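Local coordinates for protein putative histidinol-phosphate aminotransferase (PDB 3P1T) that probably transfers the amino group of L-histidinol phosphate to 2-oxoglutarate as a pyridoxal-phosphate-dependent, class I/II-type aminotransferase of histidine biosynthesis, at residues D69-C80 against R206-I217; A142-L152 against I169-F179. All blocks are in the same frame, centred on the assembly; numbering follows the deposited sequence.

Contact 1: D69-C80 against R206-I217. With EDO (1,2-ethanediol), chain H.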
loop_
_atom_site.group_PDB
_atom_site.type_symbol
_atom_site.label_atom_id
_atom_site.label_comp_id
_atom_site.label_asym_id
_atom_site.label_seq_id
_atom_site.Cartn_x
_atom_site.Cartn_y
_atom_site.Cartn_z
ATOM N N ASP A 69 5.858 5.463 -19.112
ATOM C CA ASP A 69 4.661 6.299 -19.221
ATOM C C ASP A 69 3.380 5.458 -19.388
ATOM O O ASP A 69 2.274 5.981 -19.233
ATOM C CB ASP A 69 4.796 7.245 -20.422
ATOM C CG ASP A 69 6.033 8.109 -20.392
ATOM O OD1 ASP A 69 7.022 7.762 -21.098
ATOM O OD2 ASP A 69 6.002 9.170 -19.710
ATOM N N ASN A 70 3.528 4.173 -19.721
ATOM C CA ASN A 70 2.391 3.302 -19.979
ATOM C C ASN A 70 2.160 2.274 -18.854
ATOM O O ASN A 70 1.235 1.461 -18.968
ATOM C CB ASN A 70 2.612 2.590 -21.310
ATOM C CG ASN A 70 2.453 3.521 -22.475
ATOM O OD1 ASN A 70 3.418 3.898 -23.147
ATOM N ND2 ASN A 70 1.240 4.000 -22.666
ATOM N N LEU A 71 2.946 2.336 -17.759
ATOM C CA LEU A 71 2.780 1.389 -16.663
ATOM C C LEU A 71 2.702 2.114 -15.322
ATOM O O LEU A 71 3.341 3.143 -15.135
ATOM C CB LEU A 71 3.890 0.325 -16.633
ATOM C CG LEU A 71 5.258 0.741 -16.166
ATOM C CD1 LEU A 71 5.468 0.344 -14.735
ATOM C CD2 LEU A 71 6.293 0.053 -16.962
HETATM N N MSE A 72 1.924 1.537 -14.390
HETATM C CA MSE A 72 1.710 2.018 -13.026
HETATM C C MSE A 72 1.859 0.845 -12.037
HETATM O O MSE A 72 1.238 -0.213 -12.255
HETATM C CB MSE A 72 0.320 2.642 -12.951
HETATM C CG MSE A 72 0.053 3.383 -11.671
HETATM SE SE MSE A 72 -1.656 4.285 -11.662
HETATM C CE MSE A 72 -2.748 2.865 -11.369
ATOM N N LEU A 73 2.727 1.005 -11.004
ATOM C CA LEU A 73 2.960 -0.004 -9.961
ATOM C C LEU A 73 1.829 0.135 -8.934
ATOM O O LEU A 73 1.564 1.250 -8.473
ATOM C CB LEU A 73 4.367 0.152 -9.334
ATOM C CG LEU A 73 4.759 -0.812 -8.176
ATOM C CD1 LEU A 73 4.727 -2.285 -8.599
ATOM C CD2 LEU A 73 6.138 -0.497 -7.664
ATOM N N VAL A 74 1.111 -0.961 -8.644
ATOM C CA VAL A 74 -0.068 -0.893 -7.777
ATOM C C VAL A 74 -0.054 -1.958 -6.672
ATOM O O VAL A 74 0.607 -2.995 -6.794
ATOM C CB VAL A 74 -1.377 -1.037 -8.611
ATOM C CG1 VAL A 74 -1.615 0.175 -9.491
ATOM C CG2 VAL A 74 -1.399 -2.320 -9.438
ATOM N N ARG A 75 -0.838 -1.701 -5.614
ATOM C CA ARG A 75 -1.057 -2.620 -4.506
ATOM C C ARG A 75 -2.137 -3.657 -4.909
ATOM O O ARG A 75 -3.270 -3.630 -4.378
ATOM C CB ARG A 75 -1.469 -1.845 -3.251
ATOM C CG ARG A 75 -1.244 -2.603 -1.955
ATOM C CD ARG A 75 0.024 -2.084 -1.336
ATOM N NE ARG A 75 1.078 -3.081 -1.325
ATOM C CZ ARG A 75 2.333 -2.832 -0.991
ATOM N NH1 ARG A 75 2.716 -1.597 -0.682
ATOM N NH2 ARG A 75 3.224 -3.804 -0.998
ATOM N N GLY A 76 -1.786 -4.502 -5.892
ATOM C CA GLY A 76 -2.645 -5.563 -6.397
ATOM C C GLY A 76 -3.822 -5.112 -7.227
ATOM O O GLY A 76 -3.962 -3.925 -7.575
ATOM N N ILE A 77 -4.692 -6.080 -7.530
ATOM C CA ILE A 77 -5.867 -5.881 -8.368
ATOM C C ILE A 77 -6.872 -4.933 -7.652
ATOM O O ILE A 77 -7.565 -4.196 -8.360
ATOM C CB ILE A 77 -6.497 -7.253 -8.797
ATOM C CG1 ILE A 77 -7.606 -7.114 -9.878
ATOM C CG2 ILE A 77 -6.941 -8.099 -7.623
ATOM C CD1 ILE A 77 -7.259 -6.334 -11.152
ATOM N N ASP A 78 -6.891 -4.871 -6.291
ATOM C CA ASP A 78 -7.808 -3.952 -5.573
ATOM C C ASP A 78 -7.482 -2.497 -5.903
ATOM O O ASP A 78 -8.400 -1.773 -6.288
ATOM C CB ASP A 78 -7.801 -4.153 -4.041
ATOM C CG ASP A 78 -8.484 -5.403 -3.502
ATOM O OD1 ASP A 78 -8.690 -6.364 -4.288
ATOM O OD2 ASP A 78 -8.731 -5.460 -2.278
ATOM N N GLU A 79 -6.191 -2.066 -5.792
ATOM C CA GLU A 79 -5.827 -0.683 -6.144
ATOM C C GLU A 79 -6.112 -0.414 -7.614
ATOM O O GLU A 79 -6.630 0.643 -7.955
ATOM C CB GLU A 79 -4.357 -0.357 -5.841
ATOM C CG GLU A 79 -3.983 1.036 -6.339
ATOM C CD GLU A 79 -2.655 1.640 -5.946
ATOM O OE1 GLU A 79 -1.785 0.913 -5.417
ATOM O OE2 GLU A 79 -2.492 2.860 -6.166
ATOM N N CYS A 80 -5.754 -1.369 -8.470
ATOM C CA CYS A 80 -5.949 -1.315 -9.906
ATOM C C CYS A 80 -7.429 -1.006 -10.242
ATOM O O CYS A 80 -7.705 -0.044 -10.968
ATOM C CB CYS A 80 -5.502 -2.636 -10.524
ATOM S SG CYS A 80 -5.813 -2.763 -12.304
ATOM N N ARG A 206 1.620 -8.439 -2.284
ATOM C CA ARG A 206 0.442 -7.988 -3.017
ATOM C C ARG A 206 0.812 -6.755 -3.920
ATOM O O ARG A 206 0.447 -5.605 -3.622
ATOM C CB ARG A 206 -0.708 -7.673 -2.021
ATOM C CG ARG A 206 -2.090 -7.440 -2.621
ATOM C CD ARG A 206 -2.649 -8.661 -3.318
ATOM N NE ARG A 206 -4.066 -8.480 -3.604
ATOM C CZ ARG A 206 -4.829 -9.350 -4.252
ATOM N NH1 ARG A 206 -4.305 -10.469 -4.744
ATOM N NH2 ARG A 206 -6.119 -9.104 -4.426
ATOM N N LEU A 207 1.598 -7.027 -4.983
ATOM C CA LEU A 207 2.031 -6.055 -5.981
ATOM C C LEU A 207 1.560 -6.475 -7.372
ATOM O O LEU A 207 1.391 -7.674 -7.655
ATOM C CB LEU A 207 3.561 -5.862 -5.985
ATOM C CG LEU A 207 4.211 -5.340 -4.720
ATOM C CD1 LEU A 207 5.708 -5.354 -4.844
ATOM C CD2 LEU A 207 3.725 -3.949 -4.378
ATOM N N GLY A 208 1.384 -5.480 -8.228
ATOM C CA GLY A 208 0.953 -5.674 -9.603
ATOM C C GLY A 208 1.337 -4.495 -10.471
ATOM O O GLY A 208 1.704 -3.427 -9.964
ATOM N N ALA A 209 1.269 -4.697 -11.788
ATOM C CA ALA A 209 1.580 -3.686 -12.788
ATOM C C ALA A 209 0.391 -3.486 -13.724
ATOM O O ALA A 209 -0.122 -4.459 -14.285
ATOM C CB ALA A 209 2.825 -4.092 -13.580
ATOM N N LEU A 210 -0.059 -2.229 -13.874
ATOM C CA LEU A 210 -1.168 -1.859 -14.761
ATOM C C LEU A 210 -0.614 -1.169 -15.991
ATOM O O LEU A 210 0.172 -0.226 -15.862
ATOM C CB LEU A 210 -2.204 -0.961 -14.046
ATOM C CG LEU A 210 -3.341 -0.390 -14.899
ATOM C CD1 LEU A 210 -4.261 -1.497 -15.455
ATOM C CD2 LEU A 210 -4.129 0.647 -14.121
ATOM N N PHE A 211 -1.036 -1.621 -17.175
ATOM C CA PHE A 211 -0.583 -1.057 -18.455
ATOM C C PHE A 211 -1.759 -0.418 -19.164
ATOM O O PHE A 211 -2.841 -1.005 -19.205
ATOM C CB PHE A 211 0.084 -2.135 -19.340
ATOM C CG PHE A 211 1.162 -2.909 -18.622
ATOM C CD1 PHE A 211 0.854 -4.043 -17.875
ATOM C CD2 PHE A 211 2.482 -2.496 -18.664
ATOM C CE1 PHE A 211 1.853 -4.744 -17.179
ATOM C CE2 PHE A 211 3.484 -3.211 -17.975
ATOM C CZ PHE A 211 3.163 -4.325 -17.239
ATOM N N GLY A 212 -1.550 0.782 -19.693
ATOM C CA GLY A 212 -2.596 1.511 -20.398
ATOM C C GLY A 212 -2.096 2.723 -21.153
ATOM O O GLY A 212 -0.879 2.961 -21.236
ATOM N N PRO A 213 -3.056 3.511 -21.709
ATOM C CA PRO A 213 -2.681 4.745 -22.443
ATOM C C PRO A 213 -2.052 5.779 -21.500
ATOM O O PRO A 213 -2.496 5.917 -20.357
ATOM C CB PRO A 213 -4.006 5.236 -23.032
ATOM C CG PRO A 213 -5.068 4.629 -22.180
ATOM C CD PRO A 213 -4.521 3.322 -21.656
ATOM N N SER A 214 -0.999 6.474 -21.979
ATOM C CA SER A 214 -0.138 7.362 -21.198
ATOM C C SER A 214 -0.897 8.492 -20.468
ATOM O O SER A 214 -0.553 8.766 -19.310
ATOM C CB SER A 214 0.971 7.972 -22.057
ATOM O OG SER A 214 0.526 8.562 -23.265
ATOM N N GLU A 215 -1.905 9.110 -21.102
ATOM C CA GLU A 215 -2.650 10.217 -20.478
ATOM C C GLU A 215 -3.422 9.708 -19.250
ATOM O O GLU A 215 -3.282 10.294 -18.179
ATOM C CB GLU A 215 -3.594 10.955 -21.461
ATOM C CG GLU A 215 -4.198 10.114 -22.580
ATOM C CD GLU A 215 -3.291 9.902 -23.779
ATOM O OE1 GLU A 215 -2.833 10.906 -24.372
ATOM O OE2 GLU A 215 -3.059 8.728 -24.141
ATOM N N LEU A 216 -4.185 8.598 -19.380
ATOM C CA LEU A 216 -4.956 7.974 -18.291
ATOM C C LEU A 216 -4.026 7.515 -17.147
ATOM O O LEU A 216 -4.306 7.812 -15.987
ATOM C CB LEU A 216 -5.780 6.783 -18.831
ATOM C CG LEU A 216 -6.573 5.935 -17.824
ATOM C CD1 LEU A 216 -7.623 6.758 -17.088
ATOM C CD2 LEU A 216 -7.234 4.751 -18.517
ATOM N N ILE A 217 -2.913 6.832 -17.474
ATOM C CA ILE A 217 -1.921 6.361 -16.495
ATOM C C ILE A 217 -1.393 7.567 -15.673
ATOM O O ILE A 217 -1.319 7.481 -14.452
ATOM C CB ILE A 217 -0.771 5.594 -17.231
ATOM C CG1 ILE A 217 -1.235 4.220 -17.806
ATOM C CG2 ILE A 217 0.471 5.444 -16.368
ATOM C CD1 ILE A 217 -1.535 3.096 -16.814
HETATM C C1 EDO H . 0.273 5.060 -25.448
HETATM O O1 EDO H . -0.790 4.115 -25.670
HETATM C C2 EDO H . -0.064 6.482 -25.905
HETATM O O2 EDO H . -1.175 7.017 -25.174
HETATM O O HOH W 1 2.026 8.246 -18.032
HETATM O O HOH W 2 -5.029 -5.624 -3.025
#
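Met72 and Leu210 exchange two backbone hydrogen bonds, Met72 N to Leu210 O and Leu210 N to Met72 O, both 2.9 Å. Val74 and Gly208 repeat the pattern, and Gly212 N bonds Asn70 O beyond the strand end. Asn70 ND2 adds an almost straight bond to Gly212 O at 2.8 Å (174° at the hydrogen), the acceptor close to its amide plane. A water donates to Asp69 O and Ser214 O; 1,2-ethanediol O2, probably from the crystallisation liquor, accepts from Ser214 N and shares a hydrogen bond with Ser214 OG. The strand axes, 4.6 Å apart at 152°, define the antiparallel edge of the mixed sheet of this PLP-dependent aminotransferase fold. Apolar contacts line both faces. On one, selenomethionine Met72 and Leu210 run side by side, each CG opposite its backbone N (chi1 -170° in Met72), with Met72 CE 3.8 Å from Leu210 CD2; Leu210 CD1 meets Cys80 SG at 3.7 Å. On the other, Leu71 CB touches Phe211 CD2. Past Val74, Leu207 CD2 lies over one guanidinium face of Arg75, 3.4 Å from NH2, a group also salt-bridged to Asp233. Arg206 NH2 makes a long salt bridge to Asp78 OD1 (3.8 Å), while Asp78 OD2 accepts from Phe226 N of the second subunit.

Contact 2: A142-L152 against I169-F179; sequences ANPSNPTGQAL and IDETYVDYSSF
Asn143 N donates to Asp170 O at 2.9 Å and continues the parallel pairing of Ala142 with Asp170 as the chains leave the sheet. Two CA-H...O contacts flank this bond: Ala142 CA to Asp170 O, and Glu171 CA to Asn143 O at 3.4 Å. The Asn143 side chain ties its own loop together, OD1 accepting from Leu152 N at 2.8 Å, while a water joins its ND2 to Glu171 OE2; the other carboxylate oxygen, Glu171 OE1, is salt-bridged to Arg194. With CG anti to the backbone N (chi1 -172°), the Asn143 amide comes beside Phe179, ND2 3.5 Å from CZ, and the two planes are only 19° apart.

Apolar contacts lie beside these polar links. Pro144, preceded by a cis peptide, brings CD to 3.8 Å from Tyr173 CB and to 4.0 Å from Phe179 CZ. Ala151 CB meets Phe179 CE2 at 3.7 Å, whereas Leu152 and Ile169 meet tip to tip through their CD1 atoms. Asn146 CB lies against Tyr173 CE2, its amide plane 77° from the ring; beyond this packing, Asn146 bonds Arg314 and a bound tartaric acid, and Tyr173 OH bonds Asn24. The tartaric acid, probably from the crystallisation liquor, is consistent with a pocket beside this loop.

Both segments emerge from the C-terminal ends of adjacent parallel strands, 137-142 and 166-170, with helix 154-163 between them in a beta-alpha-beta crossover. Strand 190-195 flanks 166-170 on its other side, and Asp175 and Tyr176 pack on helix 244-267.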
loop_
_atom_site.group_PDB
_atom_site.type_symbol
_atom_site.label_atom_id
_atom_site.label_comp_id
_atom_site.label_asym_id
_atom_site.label_seq_id
_atom_site.Cartn_x
_atom_site.Cartn_y
_atom_site.Cartn_z
ATOM N N ALA A 142 -10.968 -11.556 -16.171
ATOM C CA ALA A 142 -9.710 -12.251 -15.896
ATOM C C ALA A 142 -9.432 -13.235 -17.029
ATOM O O ALA A 142 -10.334 -14.000 -17.401
ATOM C CB ALA A 142 -9.771 -12.960 -14.547
ATOM N N ASN A 143 -8.221 -13.173 -17.627
ATOM C CA ASN A 143 -7.808 -14.073 -18.715
ATOM C C ASN A 143 -6.384 -14.613 -18.445
ATOM O O ASN A 143 -5.423 -13.849 -18.534
ATOM C CB ASN A 143 -7.888 -13.387 -20.077
ATOM C CG ASN A 143 -7.665 -14.303 -21.256
ATOM O OD1 ASN A 143 -8.043 -15.464 -21.244
ATOM N ND2 ASN A 143 -7.093 -13.780 -22.332
ATOM N N PRO A 144 -6.211 -15.915 -18.080
ATOM C CA PRO A 144 -7.237 -16.972 -17.885
ATOM C C PRO A 144 -8.134 -16.641 -16.705
ATOM O O PRO A 144 -7.728 -15.861 -15.832
ATOM C CB PRO A 144 -6.396 -18.235 -17.619
ATOM C CG PRO A 144 -5.016 -17.913 -18.121
ATOM C CD PRO A 144 -4.858 -16.448 -17.844
ATOM N N SER A 145 -9.356 -17.196 -16.684
ATOM C CA SER A 145 -10.320 -16.924 -15.609
ATOM C C SER A 145 -10.066 -17.729 -14.321
ATOM O O SER A 145 -9.650 -18.885 -14.357
ATOM C CB SER A 145 -11.738 -17.221 -16.079
ATOM O OG SER A 145 -12.666 -17.040 -15.021
ATOM N N ASN A 146 -10.371 -17.103 -13.189
ATOM C CA ASN A 146 -10.337 -17.703 -11.857
ATOM C C ASN A 146 -11.794 -17.837 -11.415
ATOM O O ASN A 146 -12.491 -16.821 -11.462
ATOM C CB ASN A 146 -9.477 -16.864 -10.887
ATOM C CG ASN A 146 -9.419 -17.357 -9.458
ATOM O OD1 ASN A 146 -9.825 -18.463 -9.123
ATOM N ND2 ASN A 146 -8.894 -16.535 -8.575
ATOM N N PRO A 147 -12.347 -19.055 -11.144
ATOM C CA PRO A 147 -11.681 -20.353 -10.947
ATOM C C PRO A 147 -11.839 -21.385 -12.080
ATOM O O PRO A 147 -11.498 -22.559 -11.859
ATOM C CB PRO A 147 -12.422 -20.873 -9.714
ATOM C CG PRO A 147 -13.847 -20.433 -9.953
ATOM C CD PRO A 147 -13.766 -19.137 -10.729
ATOM N N THR A 148 -12.347 -20.979 -13.267
ATOM C CA THR A 148 -12.636 -21.921 -14.359
ATOM C C THR A 148 -11.372 -22.362 -15.090
ATOM O O THR A 148 -11.328 -23.473 -15.627
ATOM C CB THR A 148 -13.640 -21.315 -15.348
ATOM O OG1 THR A 148 -13.058 -20.200 -16.000
ATOM C CG2 THR A 148 -14.958 -20.909 -14.672
ATOM N N GLY A 149 -10.370 -21.502 -15.107
ATOM C CA GLY A 149 -9.114 -21.753 -15.794
ATOM C C GLY A 149 -9.241 -21.621 -17.295
ATOM O O GLY A 149 -8.338 -22.004 -18.027
ATOM N N GLN A 150 -10.366 -21.084 -17.761
ATOM C CA GLN A 150 -10.653 -20.890 -19.173
ATOM C C GLN A 150 -10.051 -19.602 -19.669
ATOM O O GLN A 150 -10.003 -18.598 -18.939
ATOM C CB GLN A 150 -12.175 -20.887 -19.442
ATOM C CG GLN A 150 -12.916 -22.164 -19.061
ATOM C CD GLN A 150 -12.374 -23.385 -19.740
ATOM O OE1 GLN A 150 -12.389 -23.513 -20.980
ATOM N NE2 GLN A 150 -11.883 -24.310 -18.925
ATOM N N ALA A 151 -9.630 -19.630 -20.942
ATOM C CA ALA A 151 -9.077 -18.496 -21.669
ATOM C C ALA A 151 -10.106 -17.909 -22.645
ATOM O O ALA A 151 -10.902 -18.657 -23.226
ATOM C CB ALA A 151 -7.830 -18.916 -22.422
ATOM N N LEU A 152 -10.099 -16.566 -22.805
ATOM C CA LEU A 152 -10.986 -15.862 -23.732
ATOM C C LEU A 152 -10.645 -16.219 -25.152
ATOM O O LEU A 152 -9.464 -16.211 -25.515
ATOM C CB LEU A 152 -10.900 -14.336 -23.541
ATOM C CG LEU A 152 -11.350 -13.812 -22.189
ATOM C CD1 LEU A 152 -11.003 -12.351 -22.040
ATOM C CD2 LEU A 152 -12.819 -14.086 -21.949
ATOM N N ILE A 169 -8.231 -6.274 -18.935
ATOM C CA ILE A 169 -7.971 -7.708 -18.919
ATOM C C ILE A 169 -7.004 -7.984 -17.792
ATOM O O ILE A 169 -5.876 -7.507 -17.808
ATOM C CB ILE A 169 -7.462 -8.281 -20.281
ATOM C CG1 ILE A 169 -8.447 -7.966 -21.454
ATOM C CG2 ILE A 169 -7.160 -9.807 -20.178
ATOM C CD1 ILE A 169 -9.891 -8.617 -21.351
ATOM N N ASP A 170 -7.458 -8.737 -16.807
ATOM C CA ASP A 170 -6.657 -9.126 -15.652
ATOM C C ASP A 170 -5.911 -10.421 -16.012
ATOM O O ASP A 170 -6.494 -11.506 -16.007
ATOM C CB ASP A 170 -7.565 -9.266 -14.402
ATOM C CG ASP A 170 -6.939 -9.824 -13.140
ATOM O OD1 ASP A 170 -5.776 -10.282 -13.200
ATOM O OD2 ASP A 170 -7.614 -9.814 -12.095
ATOM N N GLU A 171 -4.622 -10.280 -16.348
ATOM C CA GLU A 171 -3.782 -11.393 -16.783
ATOM C C GLU A 171 -2.936 -11.976 -15.628
ATOM O O GLU A 171 -1.804 -12.387 -15.859
ATOM C CB GLU A 171 -2.877 -10.954 -17.939
ATOM C CG GLU A 171 -3.605 -10.932 -19.282
ATOM C CD GLU A 171 -2.750 -10.764 -20.527
ATOM O OE1 GLU A 171 -1.677 -10.122 -20.440
ATOM O OE2 GLU A 171 -3.176 -11.242 -21.604
ATOM N N THR A 172 -3.537 -12.108 -14.406
ATOM C CA THR A 172 -2.887 -12.673 -13.214
ATOM C C THR A 172 -2.314 -14.076 -13.501
ATOM O O THR A 172 -1.203 -14.391 -13.038
ATOM C CB THR A 172 -3.885 -12.731 -12.032
ATOM O OG1 THR A 172 -4.168 -11.406 -11.596
ATOM C CG2 THR A 172 -3.364 -13.524 -10.835
ATOM N N TYR A 173 -3.047 -14.906 -14.263
ATOM C CA TYR A 173 -2.613 -16.288 -14.472
ATOM C C TYR A 173 -1.997 -16.539 -15.864
ATOM O O TYR A 173 -1.788 -17.701 -16.204
ATOM C CB TYR A 173 -3.812 -17.247 -14.245
ATOM C CG TYR A 173 -4.286 -17.223 -12.803
ATOM C CD1 TYR A 173 -3.582 -17.895 -11.803
ATOM C CD2 TYR A 173 -5.359 -16.427 -12.417
ATOM C CE1 TYR A 173 -3.945 -17.781 -10.458
ATOM C CE2 TYR A 173 -5.757 -16.343 -11.082
ATOM C CZ TYR A 173 -5.044 -17.016 -10.106
ATOM O OH TYR A 173 -5.443 -16.945 -8.792
ATOM N N VAL A 174 -1.644 -15.488 -16.627
ATOM C CA VAL A 174 -1.101 -15.616 -17.991
ATOM C C VAL A 174 0.215 -16.454 -18.039
ATOM O O VAL A 174 0.455 -17.109 -19.050
ATOM C CB VAL A 174 -0.861 -14.231 -18.652
ATOM C CG1 VAL A 174 0.335 -13.501 -18.029
ATOM C CG2 VAL A 174 -0.689 -14.354 -20.165
ATOM N N ASP A 175 1.045 -16.452 -16.979
ATOM C CA ASP A 175 2.326 -17.173 -17.014
ATOM C C ASP A 175 2.159 -18.735 -17.086
ATOM O O ASP A 175 3.107 -19.433 -17.463
ATOM C CB ASP A 175 3.199 -16.785 -15.818
ATOM C CG ASP A 175 4.095 -15.562 -16.050
ATOM O OD1 ASP A 175 4.032 -14.966 -17.168
ATOM O OD2 ASP A 175 4.907 -15.241 -15.148
ATOM N N TYR A 176 0.958 -19.255 -16.818
ATOM C CA TYR A 176 0.690 -20.684 -16.928
ATOM C C TYR A 176 -0.117 -20.982 -18.198
ATOM O O TYR A 176 -0.588 -22.117 -18.375
ATOM C CB TYR A 176 -0.068 -21.173 -15.683
ATOM C CG TYR A 176 0.610 -20.791 -14.386
ATOM C CD1 TYR A 176 1.781 -21.430 -13.971
ATOM C CD2 TYR A 176 0.103 -19.773 -13.587
ATOM C CE1 TYR A 176 2.419 -21.067 -12.784
ATOM C CE2 TYR A 176 0.735 -19.398 -12.407
ATOM C CZ TYR A 176 1.884 -20.053 -12.003
ATOM O OH TYR A 176 2.474 -19.679 -10.822
ATOM N N SER A 177 -0.296 -19.968 -19.076
ATOM C CA SER A 177 -1.118 -20.119 -20.266
ATOM C C SER A 177 -0.306 -20.536 -21.518
ATOM O O SER A 177 0.911 -20.806 -21.464
ATOM C CB SER A 177 -1.872 -18.831 -20.560
ATOM O OG SER A 177 -1.004 -17.847 -21.096
ATOM N N SER A 178 -1.039 -20.631 -22.644
ATOM C CA SER A 178 -0.558 -21.010 -23.970
ATOM C C SER A 178 -0.339 -19.769 -24.835
ATOM O O SER A 178 0.088 -19.895 -25.981
ATOM C CB SER A 178 -1.570 -21.942 -24.639
ATOM O OG SER A 178 -1.985 -22.988 -23.776
ATOM N N PHE A 179 -0.637 -18.573 -24.294
ATOM C CA PHE A 179 -0.543 -17.323 -25.043
ATOM C C PHE A 179 0.446 -16.332 -24.375
ATOM O O PHE A 179 0.253 -15.122 -24.455
ATOM C CB PHE A 179 -1.946 -16.691 -25.214
ATOM C CG PHE A 179 -2.790 -16.458 -23.974
ATOM C CD1 PHE A 179 -2.741 -15.242 -23.295
ATOM C CD2 PHE A 179 -3.708 -17.412 -23.546
ATOM C CE1 PHE A 179 -3.557 -15.006 -22.187
ATOM C CE2 PHE A 179 -4.517 -17.174 -22.430
ATOM C CZ PHE A 179 -4.433 -15.974 -21.760
HETATM O O HOH W 3 -5.430 -11.364 -23.053
#

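Overall arrangement
Contacts 1 and 2 both reach the same seven-stranded mixed sheet, their centres about 18 Å apart. Contact 1 pairs strand 71-74, outermost in the chain, with strand 208-211; contact 2 sits at the C-terminal ends of parallel strands 137-142 and 166-170. Strand 190-195 separates 208-211 from 166-170. Contact 2 is nested inside the loop closed by contact 1: the chain between the two strands of contact 1 includes the parallel strands 92-96 to 190-195, so the closing pair joins residues far apart in sequence. The two meet directly where Ile77 CG1 packs 3.5 Å from Asp170 OD2. Tartaric acid, probably from the crystallisation liquor, is bound near Arg206 and also near Asn146, while the second subunit touches contact 1 alone.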